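Local coordinates for tail fiber protein (Acinetobacter phage AM24, PDB 5W5P) that probably recognises, and may degrade, the capsular polysaccharide of Acinetobacter baumannii as the trimeric tailspike of the phage, at residues G170-T183 with L208-N222. Residues are numbered along the deposited sequence; the frame is centred on the assembly and turned at random.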
ATOM      1  N   GLY A 170      25.472  14.838  -0.041  1.00 42.81           N
ATOM      2  CA  GLY A 170      26.357  13.714  -0.276  1.00 39.68           C
ATOM      3  C   GLY A 170      27.376  13.469   0.813  1.00 42.07           C
ATOM      4  O   GLY A 170      28.086  12.456   0.752  1.00 43.89           O
ATOM      5  N   ALA A 171      27.472  14.348   1.810  1.00 41.72           N
ATOM      6  CA  ALA A 171      28.480  14.201   2.846  1.00 38.86           C
ATOM      7  C   ALA A 171      28.291  12.894   3.613  1.00 43.68           C
ATOM      8  O   ALA A 171      27.224  12.271   3.593  1.00 43.19           O
ATOM      9  CB  ALA A 171      28.428  15.387   3.810  1.00 38.78           C
ATOM     10  N   ARG A 172      29.352  12.485   4.300  1.00 43.61           N
ATOM     11  CA  ARG A 172      29.339  11.300   5.144  1.00 44.19           C
ATOM     12  C   ARG A 172      29.463  11.708   6.605  1.00 45.18           C
ATOM     13  O   ARG A 172      30.202  12.641   6.937  1.00 44.78           O
ATOM     14  CB  ARG A 172      30.477  10.347   4.770  1.00 47.05           C
ATOM     15  CG  ARG A 172      30.583   9.134   5.674  1.00 49.07           C
ATOM     16  CD  ARG A 172      31.990   8.584   5.688  1.00 50.38           C
ATOM     17  NE  ARG A 172      32.197   7.650   4.592  1.00 55.57           N
ATOM     18  CZ  ARG A 172      33.208   7.711   3.736  1.00 62.17           C
ATOM     19  NH1 ARG A 172      34.123   8.663   3.849  1.00 59.22           N
ATOM     20  NH2 ARG A 172      33.305   6.810   2.768  1.00 72.39           N
ATOM     21  N   VAL A 173      28.728  11.016   7.472  1.00 42.49           N
ATOM     22  CA  VAL A 173      28.785  11.229   8.913  1.00 39.90           C
ATOM     23  C   VAL A 173      29.135   9.894   9.554  1.00 42.30           C
ATOM     24  O   VAL A 173      28.340   8.949   9.497  1.00 43.50           O
ATOM     25  CB  VAL A 173      27.466  11.777   9.475  1.00 38.26           C
ATOM     26  CG1 VAL A 173      27.530  11.881  11.000  1.00 38.13           C
ATOM     27  CG2 VAL A 173      27.140  13.121   8.855  1.00 37.68           C
ATOM     28  N   TRP A 174      30.324   9.807  10.146  1.00 42.87           N
ATOM     29  CA  TRP A 174      30.675   8.661  10.973  1.00 43.39           C
ATOM     30  C   TRP A 174      29.971   8.780  12.317  1.00 44.12           C
ATOM     31  O   TRP A 174      30.055   9.819  12.980  1.00 43.85           O
ATOM     32  CB  TRP A 174      32.183   8.582  11.183  1.00 41.70           C
ATOM     33  CG  TRP A 174      32.961   8.314   9.943  1.00 46.22           C
ATOM     34  CD1 TRP A 174      33.584   9.236   9.153  1.00 47.07           C
ATOM     35  CD2 TRP A 174      33.223   7.036   9.352  1.00 44.11           C
ATOM     36  NE1 TRP A 174      34.211   8.613   8.102  1.00 48.07           N
ATOM     37  CE2 TRP A 174      34.009   7.261   8.203  1.00 46.15           C
ATOM     38  CE3 TRP A 174      32.873   5.723   9.685  1.00 42.50           C
ATOM     39  CZ2 TRP A 174      34.450   6.225   7.383  1.00 43.67           C
ATOM     40  CZ3 TRP A 174      33.312   4.694   8.871  1.00 44.54           C
ATOM     41  CH2 TRP A 174      34.090   4.952   7.731  1.00 45.71           C
ATOM     42  N   VAL A 175      29.281   7.717  12.721  1.00 45.29           N
ATOM     43  CA  VAL A 175      28.421   7.735  13.898  1.00 46.25           C
ATOM     44  C   VAL A 175      29.063   6.903  14.998  1.00 51.95           C
ATOM     45  O   VAL A 175      29.477   5.761  14.761  1.00 54.76           O
ATOM     46  CB  VAL A 175      27.014   7.213  13.568  1.00 45.81           C
ATOM     47  CG1 VAL A 175      26.093   7.402  14.759  1.00 47.66           C
ATOM     48  CG2 VAL A 175      26.469   7.917  12.331  1.00 45.70           C
ATOM     49  N   TYR A 176      29.138   7.475  16.200  1.00 53.89           N
ATOM     50  CA  TYR A 176      29.673   6.791  17.384  1.00 52.76           C
ATOM     51  C   TYR A 176      28.756   7.144  18.554  1.00 51.66           C
ATOM     52  O   TYR A 176      28.949   8.165  19.218  1.00 47.03           O
ATOM     53  CB  TYR A 176      31.119   7.192  17.659  1.00 48.63           C
ATOM     54  CG  TYR A 176      32.104   6.667  16.646  1.00 49.78           C
ATOM     55  CD1 TYR A 176      32.375   7.374  15.481  1.00 46.97           C
ATOM     56  CD2 TYR A 176      32.768   5.465  16.852  1.00 53.59           C
ATOM     57  CE1 TYR A 176      33.276   6.901  14.549  1.00 47.26           C
ATOM     58  CE2 TYR A 176      33.670   4.981  15.922  1.00 56.26           C
ATOM     59  CZ  TYR A 176      33.920   5.706  14.773  1.00 55.29           C
ATOM     60  OH  TYR A 176      34.819   5.235  13.842  1.00 62.68           O
ATOM     61  N   SER A 177      27.761   6.293  18.802  1.00 50.54           N
ATOM     62  CA  SER A 177      26.820   6.545  19.885  1.00 46.66           C
ATOM     63  C   SER A 177      26.048   5.273  20.191  1.00 46.66           C
ATOM     64  O   SER A 177      25.566   4.599  19.276  1.00 45.44           O
ATOM     65  CB  SER A 177      25.851   7.675  19.526  1.00 46.56           C
ATOM     66  OG  SER A 177      24.879   7.846  20.543  1.00 49.40           O
ATOM     67  N   ASN A 178      25.929   4.961  21.480  1.00 46.38           N
ATOM     68  CA  ASN A 178      25.124   3.842  21.947  1.00 42.73           C
ATOM     69  C   ASN A 178      23.652   4.199  22.093  1.00 43.28           C
ATOM     70  O   ASN A 178      22.824   3.292  22.245  1.00 46.84           O
ATOM     71  CB  ASN A 178      25.663   3.336  23.289  1.00 45.49           C
ATOM     72  CG  ASN A 178      25.229   1.919  23.599  1.00 57.50           C
ATOM     73  OD1 ASN A 178      24.809   1.172  22.708  1.00 63.21           O
ATOM     74  ND2 ASN A 178      25.326   1.536  24.869  1.00 60.33           N
ATOM     75  N   THR A 179      23.303   5.484  22.036  1.00 44.70           N
ATOM     76  CA  THR A 179      21.935   5.933  22.270  1.00 47.10           C
ATOM     77  C   THR A 179      21.332   6.726  21.119  1.00 46.69           C
ATOM     78  O   THR A 179      20.108   6.741  20.981  1.00 37.99           O
ATOM     79  CB  THR A 179      21.864   6.793  23.543  1.00 51.38           C
ATOM     80  OG1 THR A 179      22.632   7.987  23.352  1.00 52.91           O
ATOM     81  CG2 THR A 179      22.405   6.028  24.745  1.00 41.56           C
ATOM     82  N   GLY A 180      22.150   7.379  20.294  1.00 45.30           N
ATOM     83  CA  GLY A 180      21.656   8.202  19.205  1.00 45.90           C
ATOM     84  C   GLY A 180      22.348   9.551  19.116  1.00 47.16           C
ATOM     85  O   GLY A 180      22.240  10.364  20.042  1.00 45.86           O
ATOM     86  N   ILE A 181      23.063   9.807  18.014  1.00 45.92           N
ATOM     87  CA  ILE A 181      23.773  11.075  17.881  1.00 46.01           C
ATOM     88  C   ILE A 181      22.815  12.248  17.770  1.00 42.38           C
ATOM     89  O   ILE A 181      23.223  13.397  17.980  1.00 48.16           O
ATOM     90  CB  ILE A 181      24.725  11.085  16.669  1.00 45.87           C
ATOM     91  CG1 ILE A 181      24.025  10.529  15.431  1.00 45.43           C
ATOM     92  CG2 ILE A 181      26.016  10.337  16.984  1.00 43.92           C
ATOM     93  CD1 ILE A 181      24.618  11.030  14.139  1.00 46.46           C
ATOM     94  N   PHE A 182      21.556  11.997  17.434  1.00 38.07           N
ATOM     95  CA  PHE A 182      20.535  13.031  17.381  1.00 40.55           C
ATOM     96  C   PHE A 182      19.445  12.689  18.384  1.00 46.12           C
ATOM     97  O   PHE A 182      18.939  11.560  18.403  1.00 48.13           O
ATOM     98  CB  PHE A 182      19.968  13.169  15.967  1.00 39.32           C
ATOM     99  CG  PHE A 182      20.901  13.861  15.016  1.00 39.49           C
ATOM    100  CD1 PHE A 182      21.238  15.194  15.207  1.00 37.85           C
ATOM    101  CD2 PHE A 182      21.463  13.176  13.952  1.00 44.91           C
ATOM    102  CE1 PHE A 182      22.110  15.837  14.342  1.00 38.15           C
ATOM    103  CE2 PHE A 182      22.337  13.811  13.080  1.00 44.81           C
ATOM    104  CZ  PHE A 182      22.659  15.146  13.277  1.00 40.92           C
ATOM    105  N   THR A 183      19.112  13.654  19.235  1.00 44.36           N
ATOM    106  CA  THR A 183      18.097  13.467  20.259  1.00 39.42           C
ATOM    107  C   THR A 183      17.434  14.816  20.504  1.00 41.16           C
ATOM    108  O   THR A 183      17.664  15.779  19.768  1.00 42.30           O
ATOM    109  CB  THR A 183      18.721  12.871  21.527  1.00 39.55           C
ATOM    110  OG1 THR A 183      17.696  12.593  22.486  1.00 43.60           O
ATOM    111  CG2 THR A 183      19.724  13.843  22.138  1.00 39.33           C
ATOM    112  N   LEU A 208      22.500  12.320   2.744  1.00 36.94           N
ATOM    113  CA  LEU A 208      23.455  12.035   3.806  1.00 37.83           C
ATOM    114  C   LEU A 208      23.801  10.555   3.824  1.00 39.24           C
ATOM    115  O   LEU A 208      22.948   9.696   3.576  1.00 41.09           O
ATOM    116  CB  LEU A 208      22.903  12.424   5.177  1.00 38.45           C
ATOM    117  CG  LEU A 208      22.938  13.897   5.557  1.00 40.09           C
ATOM    118  CD1 LEU A 208      22.303  14.074   6.920  1.00 35.38           C
ATOM    119  CD2 LEU A 208      24.370  14.420   5.538  1.00 36.36           C
ATOM    120  N   ARG A 209      25.058  10.264   4.147  1.00 37.57           N
ATOM    121  CA  ARG A 209      25.552   8.896   4.283  1.00 38.54           C
ATOM    122  C   ARG A 209      25.990   8.703   5.730  1.00 40.63           C
ATOM    123  O   ARG A 209      27.064   9.167   6.123  1.00 43.71           O
ATOM    124  CB  ARG A 209      26.701   8.635   3.318  1.00 42.87           C
ATOM    125  CG  ARG A 209      26.329   8.757   1.852  1.00 43.24           C
ATOM    126  CD  ARG A 209      27.548   8.590   0.967  1.00 40.37           C
ATOM    127  NE  ARG A 209      28.469   9.712   1.098  1.00 44.23           N
ATOM    128  CZ  ARG A 209      29.797   9.602   1.098  1.00 44.94           C
ATOM    129  NH1 ARG A 209      30.370   8.411   0.982  1.00 42.70           N
ATOM    130  NH2 ARG A 209      30.553  10.686   1.211  1.00 41.73           N
ATOM    131  N   PHE A 210      25.160   8.034   6.527  1.00 41.33           N
ATOM    132  CA  PHE A 210      25.521   7.694   7.895  1.00 38.60           C
ATOM    133  C   PHE A 210      26.262   6.365   7.886  1.00 38.98           C
ATOM    134  O   PHE A 210      25.805   5.402   7.269  1.00 44.11           O
ATOM    135  CB  PHE A 210      24.281   7.626   8.785  1.00 36.00           C
ATOM    136  CG  PHE A 210      23.641   8.966   9.033  1.00 35.67           C
ATOM    137  CD1 PHE A 210      22.467   9.325   8.387  1.00 35.06           C
ATOM    138  CD2 PHE A 210      24.225   9.874   9.904  1.00 36.06           C
ATOM    139  CE1 PHE A 210      21.873  10.560   8.621  1.00 34.88           C
ATOM    140  CE2 PHE A 210      23.649  11.111  10.134  1.00 35.85           C
ATOM    141  CZ  PHE A 210      22.471  11.456   9.493  1.00 37.84           C
ATOM    142  N   GLN A 211      27.414   6.321   8.545  1.00 42.61           N
ATOM    143  CA  GLN A 211      28.285   5.159   8.466  1.00 46.88           C
ATOM    144  C   GLN A 211      28.908   4.871   9.822  1.00 48.40           C
ATOM    145  O   GLN A 211      29.340   5.790  10.526  1.00 48.77           O
ATOM    146  CB  GLN A 211      29.388   5.368   7.414  1.00 48.10           C
ATOM    147  CG  GLN A 211      30.227   4.128   7.125  1.00 49.23           C
ATOM    148  CD  GLN A 211      31.024   4.240   5.833  1.00 49.91           C
ATOM    149  OE1 GLN A 211      30.725   5.072   4.974  1.00 48.22           O
ATOM    150  NE2 GLN A 211      32.048   3.398   5.691  1.00 49.08           N
ATOM    151  N   GLY A 212      28.942   3.585  10.185  1.00 44.82           N
ATOM    152  CA  GLY A 212      29.679   3.121  11.338  1.00 41.86           C
ATOM    153  C   GLY A 212      30.810   2.202  10.899  1.00 45.54           C
ATOM    154  O   GLY A 212      30.881   1.777   9.741  1.00 47.51           O
ATOM    155  N   ASP A 213      31.704   1.905  11.842  1.00 48.12           N
ATOM    156  CA  ASP A 213      32.819   1.008  11.563  1.00 53.04           C
ATOM    157  C   ASP A 213      32.470  -0.462  11.773  1.00 57.62           C
ATOM    158  O   ASP A 213      33.270  -1.332  11.409  1.00 63.40           O
ATOM    159  CB  ASP A 213      34.035   1.374  12.427  1.00 53.16           C
ATOM    160  CG  ASP A 213      33.704   1.470  13.902  1.00 54.03           C
ATOM    161  OD1 ASP A 213      32.581   1.101  14.292  1.00 56.31           O
ATOM    162  OD2 ASP A 213      34.569   1.922  14.677  1.00 56.56           O
ATOM    163  N   GLY A 214      31.307  -0.762  12.347  1.00 55.29           N
ATOM    164  CA  GLY A 214      30.893  -2.131  12.564  1.00 59.24           C
ATOM    165  C   GLY A 214      31.527  -2.822  13.749  1.00 58.85           C
ATOM    166  O   GLY A 214      31.093  -3.924  14.105  1.00 60.99           O
ATOM    167  N   VAL A 215      32.541  -2.221  14.369  1.00 56.90           N
ATOM    168  CA  VAL A 215      33.177  -2.765  15.560  1.00 61.45           C
ATOM    169  C   VAL A 215      32.882  -1.916  16.788  1.00 63.31           C
ATOM    170  O   VAL A 215      33.559  -2.049  17.811  1.00 70.14           O
ATOM    171  CB  VAL A 215      34.694  -2.928  15.361  1.00 64.24           C
ATOM    172  CG1 VAL A 215      34.983  -4.002  14.318  1.00 64.48           C
ATOM    173  CG2 VAL A 215      35.326  -1.601  14.966  1.00 63.22           C
ATOM    174  N   SER A 216      31.889  -1.038  16.709  1.00 58.93           N
ATOM    175  CA  SER A 216      31.487  -0.210  17.833  1.00 55.64           C
ATOM    176  C   SER A 216      30.025   0.165  17.638  1.00 54.72           C
ATOM    177  O   SER A 216      29.415  -0.151  16.613  1.00 60.39           O
ATOM    178  CB  SER A 216      32.372   1.031  17.950  1.00 52.96           C
ATOM    179  OG  SER A 216      32.256   1.829  16.788  1.00 54.24           O
ATOM    180  N   GLN A 217      29.466   0.860  18.624  1.00 49.95           N
ATOM    181  CA  GLN A 217      28.049   1.197  18.611  1.00 47.53           C
ATOM    182  C   GLN A 217      27.817   2.489  17.839  1.00 46.49           C
ATOM    183  O   GLN A 217      28.497   3.492  18.078  1.00 46.83           O
ATOM    184  CB  GLN A 217      27.514   1.317  20.038  1.00 44.98           C
ATOM    185  CG  GLN A 217      27.240  -0.028  20.703  1.00 45.67           C
ATOM    186  CD  GLN A 217      26.322  -0.917  19.875  1.00 47.71           C
ATOM    187  OE1 GLN A 217      25.192  -0.546  19.564  1.00 50.78           O
ATOM    188  NE2 GLN A 217      26.807  -2.098  19.517  1.00 47.26           N
ATOM    189  N   SER A 218      26.852   2.456  16.913  1.00 43.53           N
ATOM    190  CA  SER A 218      26.472   3.624  16.122  1.00 42.41           C
ATOM    191  C   SER A 218      24.958   3.648  15.980  1.00 44.28           C
ATOM    192  O   SER A 218      24.376   2.781  15.323  1.00 45.43           O
ATOM    193  CB  SER A 218      27.136   3.606  14.749  1.00 45.57           C
ATOM    194  OG  SER A 218      26.935   2.367  14.092  1.00 47.47           O
ATOM    195  N   VAL A 219      24.323   4.649  16.579  1.00 48.38           N
ATOM    196  CA  VAL A 219      22.883   4.854  16.495  1.00 37.25           C
ATOM    197  C   VAL A 219      22.651   6.276  16.007  1.00 36.83           C
ATOM    198  O   VAL A 219      23.284   7.213  16.505  1.00 40.57           O
ATOM    199  CB  VAL A 219      22.191   4.619  17.850  1.00 41.39           C
ATOM    200  CG1 VAL A 219      20.714   5.005  17.773  1.00 36.69           C
ATOM    201  CG2 VAL A 219      22.372   3.162  18.301  1.00 37.95           C
ATOM    202  N   VAL A 220      21.761   6.438  15.026  1.00 37.43           N
ATOM    203  CA  VAL A 220      21.549   7.740  14.392  1.00 37.86           C
ATOM    204  C   VAL A 220      20.479   8.521  15.145  1.00 41.55           C
ATOM    205  O   VAL A 220      20.722   9.645  15.601  1.00 43.99           O
ATOM    206  CB  VAL A 220      21.175   7.590  12.906  1.00 38.82           C
ATOM    207  CG1 VAL A 220      21.028   8.961  12.250  1.00 34.95           C
ATOM    208  CG2 VAL A 220      22.216   6.749  12.179  1.00 42.81           C
ATOM    209  N   VAL A 221      19.294   7.934  15.294  1.00 43.70           N
ATOM    210  CA  VAL A 221      18.153   8.603  15.906  1.00 42.54           C
ATOM    211  C   VAL A 221      17.876   7.965  17.262  1.00 43.61           C
ATOM    212  O   VAL A 221      17.736   6.740  17.365  1.00 43.40           O
ATOM    213  CB  VAL A 221      16.911   8.532  15.000  1.00 41.56           C
ATOM    214  CG1 VAL A 221      15.665   8.971  15.767  1.00 37.61           C
ATOM    215  CG2 VAL A 221      17.104   9.389  13.753  1.00 42.90           C
ATOM    216  N   ASN A 222      17.799   8.798  18.298  1.00 44.75           N
ATOM    217  CA  ASN A 222      17.348   8.367  19.619  1.00 39.99           C
ATOM    218  C   ASN A 222      15.829   8.392  19.614  1.00 40.93           C
ATOM    219  O   ASN A 222      15.214   9.455  19.739  1.00 44.70           O
ATOM    220  CB  ASN A 222      17.909   9.269  20.713  1.00 38.13           C
ATOM    221  CG  ASN A 222      17.678   8.711  22.106  1.00 45.18           C
ATOM    222  OD1 ASN A 222      16.686   8.024  22.360  1.00 48.62           O
ATOM    223  ND2 ASN A 222      18.599   9.005  23.019  1.00 45.90           N
TER
HETATM  224  O   HOH W   1      30.977   3.311  14.640  1.00 42.12           O
HETATM  225  O   HOH W   2      21.122  10.066  22.431  1.00 44.02           O
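R209 reaches over to the loop ahead of the neighbouring strand and gives NE to the carbonyl of G170, R209 NE to G170 O being 2.8 Å; NH2 of the same guanidinium adds a weak second bond to that oxygen. A bend at chi3 (-69°) in the R209 side chain turns the guanidinium toward that oxygen. R172 reaches across to the next residue but one beyond its bridge partner R209, R172 NE donating to Q211 OE1 at 3.0 Å from above the amide plane rather than along a lone pair. The two guanidinium groups lie close, their planes 49° apart, and D161 of the second subunit serves both: its carboxylate forms a salt bridge with R172, while its backbone carbonyl accepts from R209 NH1. S144 OG takes R172 NH1. Q211 also lies alongside the indole of W174, Q211 NE2 coming within 3.3 Å of W174 CH2, and the opposite side of the R172 guanidinium from R209 faces that indole.

Behind these side chains the backbones of 172-175 and 209-211 pair in parallel, V173 N bonding R209 O and Q211 N bonding V173 O. This is the stacking of successive rungs in a right-handed parallel beta-helix, the fold common among phage tailspikes; strand 144-147 continues it on one side and strand 235-237 on the other. I181 N bonds V219 O just before the second segment turns a corner at V220, F182 N bonds V220 O at it, and N222 N reaches F182 O past it, at 3.0 Å. Between, S177 OG accepts from two backbone N-H groups, an ST turn with T179 and an ST motif with G180.

Inward, F210 packs against V173 and V175 on the other side of the sheet from R172 and Q211: V173 CB and V175 CG2 each sit 3.8 Å from F210 CD2, V220 CG1 covers the ring centre, and I181 and F182 close in near CE2.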